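Local coordinates for glycosyl hydrolase family 2, TIM barrel domain protein (Faecalibacterium prausnitzii A2-165, PDB 6ED2) that acts as a gut bacterial beta-glucuronidase of glycoside hydrolase family 2, probably cleaving beta-glucuronides to release glucuronic acid, at residues 324-329 / 602-607; 582-587 / 596-601. All blocks are in the same frame, centred on the assembly; numbering follows the deposited sequence.

Interaction 1: 324-329 / 602-607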
loop_
_atom_site.group_PDB
_atom_site.type_symbol
_atom_site.label_atom_id
_atom_site.label_comp_id
_atom_site.label_asym_id
_atom_site.label_seq_id
_atom_site.Cartn_x
_atom_site.Cartn_y
_atom_site.Cartn_z
ATOM N N ASP A 324 11.763 -1.173 -19.529
ATOM C CA ASP A 324 11.782 -1.673 -18.163
ATOM C C ASP A 324 10.387 -2.185 -17.832
ATOM O O ASP A 324 9.397 -1.511 -18.136
ATOM C CB ASP A 324 12.207 -0.551 -17.192
ATOM C CG ASP A 324 11.992 -0.918 -15.728
ATOM O OD1 ASP A 324 12.990 -1.226 -15.043
ATOM O OD2 ASP A 324 10.827 -0.878 -15.255
ATOM N N ALA A 325 10.313 -3.368 -17.225
ATOM C CA ALA A 325 9.046 -3.919 -16.751
ATOM C C ALA A 325 9.360 -4.973 -15.700
ATOM O O ALA A 325 10.511 -5.389 -15.539
ATOM C CB ALA A 325 8.208 -4.506 -17.902
ATOM N N ASP A 326 8.319 -5.402 -14.979
ATOM C CA ASP A 326 8.484 -6.473 -13.992
ATOM C C ASP A 326 9.031 -7.744 -14.635
ATOM O O ASP A 326 8.736 -8.053 -15.794
ATOM C CB ASP A 326 7.155 -6.786 -13.298
ATOM C CG ASP A 326 6.748 -5.708 -12.284
ATOM O OD1 ASP A 326 7.640 -5.071 -11.677
ATOM O OD2 ASP A 326 5.526 -5.508 -12.087
ATOM N N ILE A 327 9.884 -8.443 -13.887
ATOM C CA ILE A 327 10.367 -9.776 -14.241
ATOM C C ILE A 327 11.396 -9.763 -15.372
ATOM O O ILE A 327 12.493 -10.316 -15.221
ATOM C CB ILE A 327 9.183 -10.710 -14.579
ATOM C CG1 ILE A 327 8.239 -10.806 -13.367
ATOM C CG2 ILE A 327 9.699 -12.071 -15.006
ATOM C CD1 ILE A 327 7.110 -11.812 -13.518
ATOM N N ARG A 328 11.067 -9.151 -16.507
ATOM C CA ARG A 328 11.875 -9.310 -17.720
ATOM C C ARG A 328 12.998 -8.276 -17.876
ATOM O O ARG A 328 13.738 -8.336 -18.870
ATOM C CB ARG A 328 10.978 -9.250 -18.965
ATOM C CG ARG A 328 10.660 -7.826 -19.443
ATOM C CD ARG A 328 9.411 -7.802 -20.355
ATOM N NE ARG A 328 8.271 -8.378 -19.655
ATOM C CZ ARG A 328 7.807 -9.607 -19.861
ATOM N NH1 ARG A 328 8.356 -10.396 -20.787
ATOM N NH2 ARG A 328 6.779 -10.041 -19.144
ATOM N N GLY A 329 13.147 -7.338 -16.951
ATOM C CA GLY A 329 14.177 -6.315 -17.116
ATOM C C GLY A 329 13.913 -5.462 -18.336
ATOM O O GLY A 329 12.845 -4.858 -18.464
ATOM N N PHE A 602 2.880 6.567 -14.368
ATOM C CA PHE A 602 2.190 5.304 -14.158
ATOM C C PHE A 602 3.048 4.409 -13.281
ATOM O O PHE A 602 4.271 4.589 -13.194
ATOM C CB PHE A 602 1.892 4.608 -15.490
ATOM C CG PHE A 602 1.094 5.460 -16.436
ATOM C CD1 PHE A 602 -0.298 5.387 -16.449
ATOM C CD2 PHE A 602 1.729 6.348 -17.292
ATOM C CE1 PHE A 602 -1.042 6.169 -17.294
ATOM C CE2 PHE A 602 0.995 7.150 -18.152
ATOM C CZ PHE A 602 -0.396 7.068 -18.152
ATOM N N THR A 603 2.393 3.450 -12.613
ATOM C CA THR A 603 3.139 2.428 -11.895
ATOM C C THR A 603 3.883 1.535 -12.892
ATOM O O THR A 603 3.619 1.541 -14.095
ATOM C CB THR A 603 2.204 1.556 -11.052
ATOM O OG1 THR A 603 1.357 0.810 -11.936
ATOM C CG2 THR A 603 1.343 2.398 -10.097
ATOM N N ARG A 604 4.801 0.727 -12.369
ATOM C CA ARG A 604 5.526 -0.210 -13.213
ATOM C C ARG A 604 4.595 -1.260 -13.821
ATOM O O ARG A 604 4.908 -1.831 -14.873
ATOM C CB ARG A 604 6.637 -0.874 -12.392
ATOM C CG ARG A 604 7.712 -1.529 -13.238
ATOM C CD ARG A 604 8.715 -2.256 -12.378
ATOM N NE ARG A 604 9.986 -2.460 -13.068
ATOM C CZ ARG A 604 10.867 -3.398 -12.749
ATOM N NH1 ARG A 604 10.594 -4.253 -11.767
ATOM N NH2 ARG A 604 12.021 -3.479 -13.404
ATOM N N GLN A 605 3.467 -1.544 -13.162
ATOM C CA GLN A 605 2.428 -2.439 -13.656
ATOM C C GLN A 605 1.471 -1.737 -14.609
ATOM O O GLN A 605 0.446 -2.316 -14.996
ATOM C CB GLN A 605 1.652 -3.033 -12.472
ATOM C CG GLN A 605 2.536 -3.860 -11.532
ATOM C CD GLN A 605 3.459 -3.017 -10.637
ATOM O OE1 GLN A 605 3.086 -1.929 -10.199
ATOM N NE2 GLN A 605 4.672 -3.524 -10.372
ATOM N N ARG A 606 1.767 -0.481 -14.944
ATOM C CA ARG A 606 1.101 0.239 -16.021
ATOM C C ARG A 606 -0.306 0.669 -15.629
ATOM O O ARG A 606 -1.239 0.604 -16.434
ATOM C CB ARG A 606 1.077 -0.577 -17.308
ATOM C CG ARG A 606 2.250 -0.292 -18.213
ATOM C CD ARG A 606 3.599 -0.451 -17.523
ATOM N NE ARG A 606 4.680 -0.283 -18.488
ATOM C CZ ARG A 606 5.977 -0.350 -18.198
ATOM N NH1 ARG A 606 6.384 -0.595 -16.959
ATOM N NH2 ARG A 606 6.874 -0.174 -19.164
ATOM N N GLN A 607 -0.456 1.131 -14.389
ATOM C CA GLN A 607 -1.691 1.776 -13.989
ATOM C C GLN A 607 -1.411 3.223 -13.600
ATOM O O GLN A 607 -0.310 3.543 -13.155
ATOM C CB GLN A 607 -2.357 1.041 -12.815
ATOM C CG GLN A 607 -2.650 -0.404 -13.094
ATOM C CD GLN A 607 -3.673 -0.604 -14.216
ATOM O OE1 GLN A 607 -4.403 0.323 -14.597
ATOM N NE2 GLN A 607 -3.728 -1.832 -14.747
HETATM O O HOH W 1 8.837 0.807 -15.993
HETATM O O HOH W 2 5.841 -4.576 -15.408
#
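Asp324 and Arg604 form a two-pronged salt bridge, the guanidinium meeting the carboxylate side-on with NE and NH2. NE donates to Asp324 OD2 over 2.8 Å, almost straight at 172° and within the guanidinium plane, while NH2 reaches OD1 at 2.9 Å. The fit is not flat: the two planes are turned 35° apart, and NH2 arrives from above the carboxylate plane. With CG anti to the backbone N (chi1 -162°) and the chain extended from CG to NE, Arg604 carries its charge from the type I turn Thr603–Arg606, after barrel strand 574-580, across to the loop after strand 312-320.

Asp326 completes a salt-bridge network with the same guanidinium. Its carboxylate stands nearly perpendicular to the guanidinium plane, and the hydrogen bond from Arg604 NH1 to its OD1, at 3.1 Å, is weak. OD2 uses its syn lone pair to accept from Gln605 NE2 at 2.8 Å; the bend at chi2 folds the glutamine amide round to it. Asp326 and Gln605 also pack on Gln605 and Asp326 of the second subunit.

Arg606 turns to the backbone instead: its NH2 donates to Asp324 O at 3.0 Å, while NH1 holds Arg604 O of its own turn at 2.8 Å. Asp340, on helix 334-347, pairs with Arg606 NE. One water joins Asp324 OD2 to Arg606 NH1, and a second links Asp326 N to Arg604 O.

Every direct hydrogen bond between the two loops uses a side chain, and only that second water joins backbone to backbone, so long, many-toothed arginines suit the place. Arg604, also bonded to Tyr193, probably favours the charged form of Asp324 and Asp326 and offsets the repulsion between them.

Interaction 2: 582-587 / 596-601. With FMT (formic acid), chain G.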
loop_
_atom_site.group_PDB
_atom_site.type_symbol
_atom_site.label_atom_id
_atom_site.label_comp_id
_atom_site.label_asym_id
_atom_site.label_seq_id
_atom_site.Cartn_x
_atom_site.Cartn_y
_atom_site.Cartn_z
ATOM N N PHE A 582 7.733 8.004 -17.673
ATOM C CA PHE A 582 6.467 7.336 -17.982
ATOM C C PHE A 582 6.028 6.388 -16.857
ATOM O O PHE A 582 4.864 6.388 -16.447
ATOM C CB PHE A 582 6.594 6.578 -19.310
ATOM C CG PHE A 582 5.396 5.707 -19.641
ATOM C CD1 PHE A 582 4.236 6.270 -20.150
ATOM C CD2 PHE A 582 5.440 4.339 -19.446
ATOM C CE1 PHE A 582 3.138 5.492 -20.444
ATOM C CE2 PHE A 582 4.343 3.535 -19.753
ATOM C CZ PHE A 582 3.192 4.113 -20.252
ATOM N N ALA A 583 6.943 5.576 -16.332
ATOM C CA ALA A 583 6.550 4.580 -15.344
ATOM C C ALA A 583 7.687 4.337 -14.358
ATOM O O ALA A 583 8.861 4.493 -14.698
ATOM C CB ALA A 583 6.134 3.264 -16.034
ATOM N N ASP A 584 7.326 3.947 -13.132
ATOM C CA ASP A 584 8.318 3.501 -12.160
ATOM C C ASP A 584 9.206 2.434 -12.787
ATOM O O ASP A 584 8.726 1.565 -13.520
ATOM C CB ASP A 584 7.648 2.927 -10.899
ATOM C CG ASP A 584 6.682 3.918 -10.203
ATOM O OD1 ASP A 584 6.866 5.159 -10.290
ATOM O OD2 ASP A 584 5.734 3.423 -9.541
ATOM N N PHE A 585 10.509 2.506 -12.503
ATOM C CA PHE A 585 11.475 1.623 -13.142
ATOM C C PHE A 585 12.568 1.302 -12.142
ATOM O O PHE A 585 12.714 1.973 -11.114
ATOM C CB PHE A 585 12.069 2.247 -14.424
ATOM C CG PHE A 585 12.849 3.534 -14.190
ATOM C CD1 PHE A 585 14.215 3.502 -13.952
ATOM C CD2 PHE A 585 12.214 4.769 -14.225
ATOM C CE1 PHE A 585 14.932 4.677 -13.732
ATOM C CE2 PHE A 585 12.928 5.957 -14.014
ATOM C CZ PHE A 585 14.290 5.910 -13.774
ATOM N N GLN A 586 13.354 0.276 -12.469
ATOM C CA GLN A 586 14.349 -0.257 -11.550
ATOM C C GLN A 586 15.672 0.503 -11.647
ATOM O O GLN A 586 16.165 0.797 -12.744
ATOM C CB GLN A 586 14.604 -1.739 -11.821
ATOM C CG GLN A 586 15.246 -2.436 -10.641
ATOM C CD GLN A 586 14.345 -2.363 -9.428
ATOM O OE1 GLN A 586 13.153 -2.658 -9.523
ATOM N NE2 GLN A 586 14.889 -1.923 -8.294
ATOM N N THR A 587 16.252 0.776 -10.492
ATOM C CA THR A 587 17.574 1.373 -10.319
ATOM C C THR A 587 18.410 0.431 -9.468
ATOM O O THR A 587 17.915 -0.568 -8.948
ATOM C CB THR A 587 17.480 2.743 -9.637
ATOM O OG1 THR A 587 17.067 2.553 -8.272
ATOM C CG2 THR A 587 16.464 3.642 -10.355
ATOM N N GLY A 596 13.716 0.978 -6.599
ATOM C CA GLY A 596 13.800 1.642 -7.880
ATOM C C GLY A 596 13.314 3.077 -7.806
ATOM O O GLY A 596 13.143 3.674 -6.734
ATOM N N ASN A 597 13.083 3.631 -8.990
ATOM C CA ASN A 597 12.743 5.035 -9.158
ATOM C C ASN A 597 11.231 5.167 -9.156
ATOM O O ASN A 597 10.549 4.415 -9.854
ATOM C CB ASN A 597 13.331 5.554 -10.475
ATOM C CG ASN A 597 13.161 7.063 -10.661
ATOM O OD1 ASN A 597 12.042 7.581 -10.678
ATOM N ND2 ASN A 597 14.277 7.766 -10.838
ATOM N N LYS A 598 10.710 6.125 -8.387
ATOM C CA LYS A 598 9.269 6.245 -8.181
ATOM C C LYS A 598 8.720 7.560 -8.731
ATOM O O LYS A 598 7.718 8.084 -8.237
ATOM C CB LYS A 598 8.928 6.085 -6.701
ATOM C CG LYS A 598 9.072 4.638 -6.219
ATOM C CD LYS A 598 8.115 3.726 -6.992
ATOM C CE LYS A 598 7.902 2.369 -6.313
ATOM N NZ LYS A 598 9.066 1.451 -6.458
ATOM N N LYS A 599 9.359 8.103 -9.761
ATOM C CA LYS A 599 8.847 9.283 -10.438
ATOM C C LYS A 599 7.878 8.925 -11.570
ATOM O O LYS A 599 7.482 9.808 -12.338
ATOM C CB LYS A 599 10.016 10.130 -10.958
ATOM C CG LYS A 599 10.999 10.591 -9.854
ATOM C CD LYS A 599 11.786 11.843 -10.299
ATOM C CE LYS A 599 12.736 12.385 -9.209
ATOM N NZ LYS A 599 13.822 11.446 -8.772
ATOM N N GLY A 600 7.478 7.658 -11.672
ATOM C CA GLY A 600 6.572 7.269 -12.738
ATOM C C GLY A 600 5.282 8.074 -12.702
ATOM O O GLY A 600 4.750 8.393 -11.635
ATOM N N ILE A 601 4.800 8.439 -13.889
ATOM C CA ILE A 601 3.432 8.926 -14.003
ATOM C C ILE A 601 2.453 7.748 -13.916
ATOM O O ILE A 601 1.315 7.904 -13.435
ATOM C CB ILE A 601 3.280 9.722 -15.312
ATOM C CG1 ILE A 601 4.244 10.920 -15.321
ATOM C CG2 ILE A 601 1.834 10.206 -15.504
ATOM C CD1 ILE A 601 4.166 11.789 -14.038
HETATM C C FMT G . 15.881 11.239 -11.277
HETATM O O1 FMT G . 14.791 10.671 -11.306
HETATM O O2 FMT G . 16.916 10.680 -10.908
#
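Backbone bonds between Phe585 and Asn597 form a single antiparallel bridge, a hydrogen-bonded pair, within the loop that leads from barrel strand 574-580 to helix 610-621. Asn597 N donates to Phe585 O at 2.7 Å, and Phe585 N returns a longer bond of 3.3 Å to Asn597 O. Glycine suits two places in 596-601, where the backbones pack directly: Gly596 CA, at a positive phi of 85°, lies 3.4 Å from Phe585 O, and Gly600 CA 3.5 Å from Ala583 C.

Among side-chain bonds, Asp584 OD1 accepts from Gly600 N at 2.9 Å, nearly in line with its C-O bond, and also pairs with Lys609. Asn597 OD1 accepts from Lys599 N, an Asx turn. Lys599 NZ pairs with Asp539.

Stacking completes the contact. The Asn597 amide lies on the Phe585 ring, the planes only 18° apart, and CB makes a CH-pi contact over the ring face, 3.6 Å from the centroid. Thr587 CG2 touches the same CB at 3.7 Å.

Asparagine thus stacks by its face while bonding at its edges: Lys599 N satisfies OD1, and in this crystal a formic acid, probably from the crystallisation liquor, meets both ND2 and Lys599 NZ.

Overall arrangement
From the N terminus, strand 312-320 of the TIM barrel leads into residues 324-329 and then helix 334-347. Far along the chain, strand 574-580 runs into 582-587; the chain then loops out and returns as 596-601, so interaction 2 closes a short loop and draws this stretch together on itself. Residues 602-607 follow directly, and their pairing with 324-329 closes a much longer loop, inside which interaction 2 is nested. Strands 312-320 and 574-580 are neighbours in the barrel, and interaction 1 joins the loops that follow them. The contacts also touch each other: Asp324 OD1 probably bonds Gln586 N, and Phe602 N probably bonds Phe582 O.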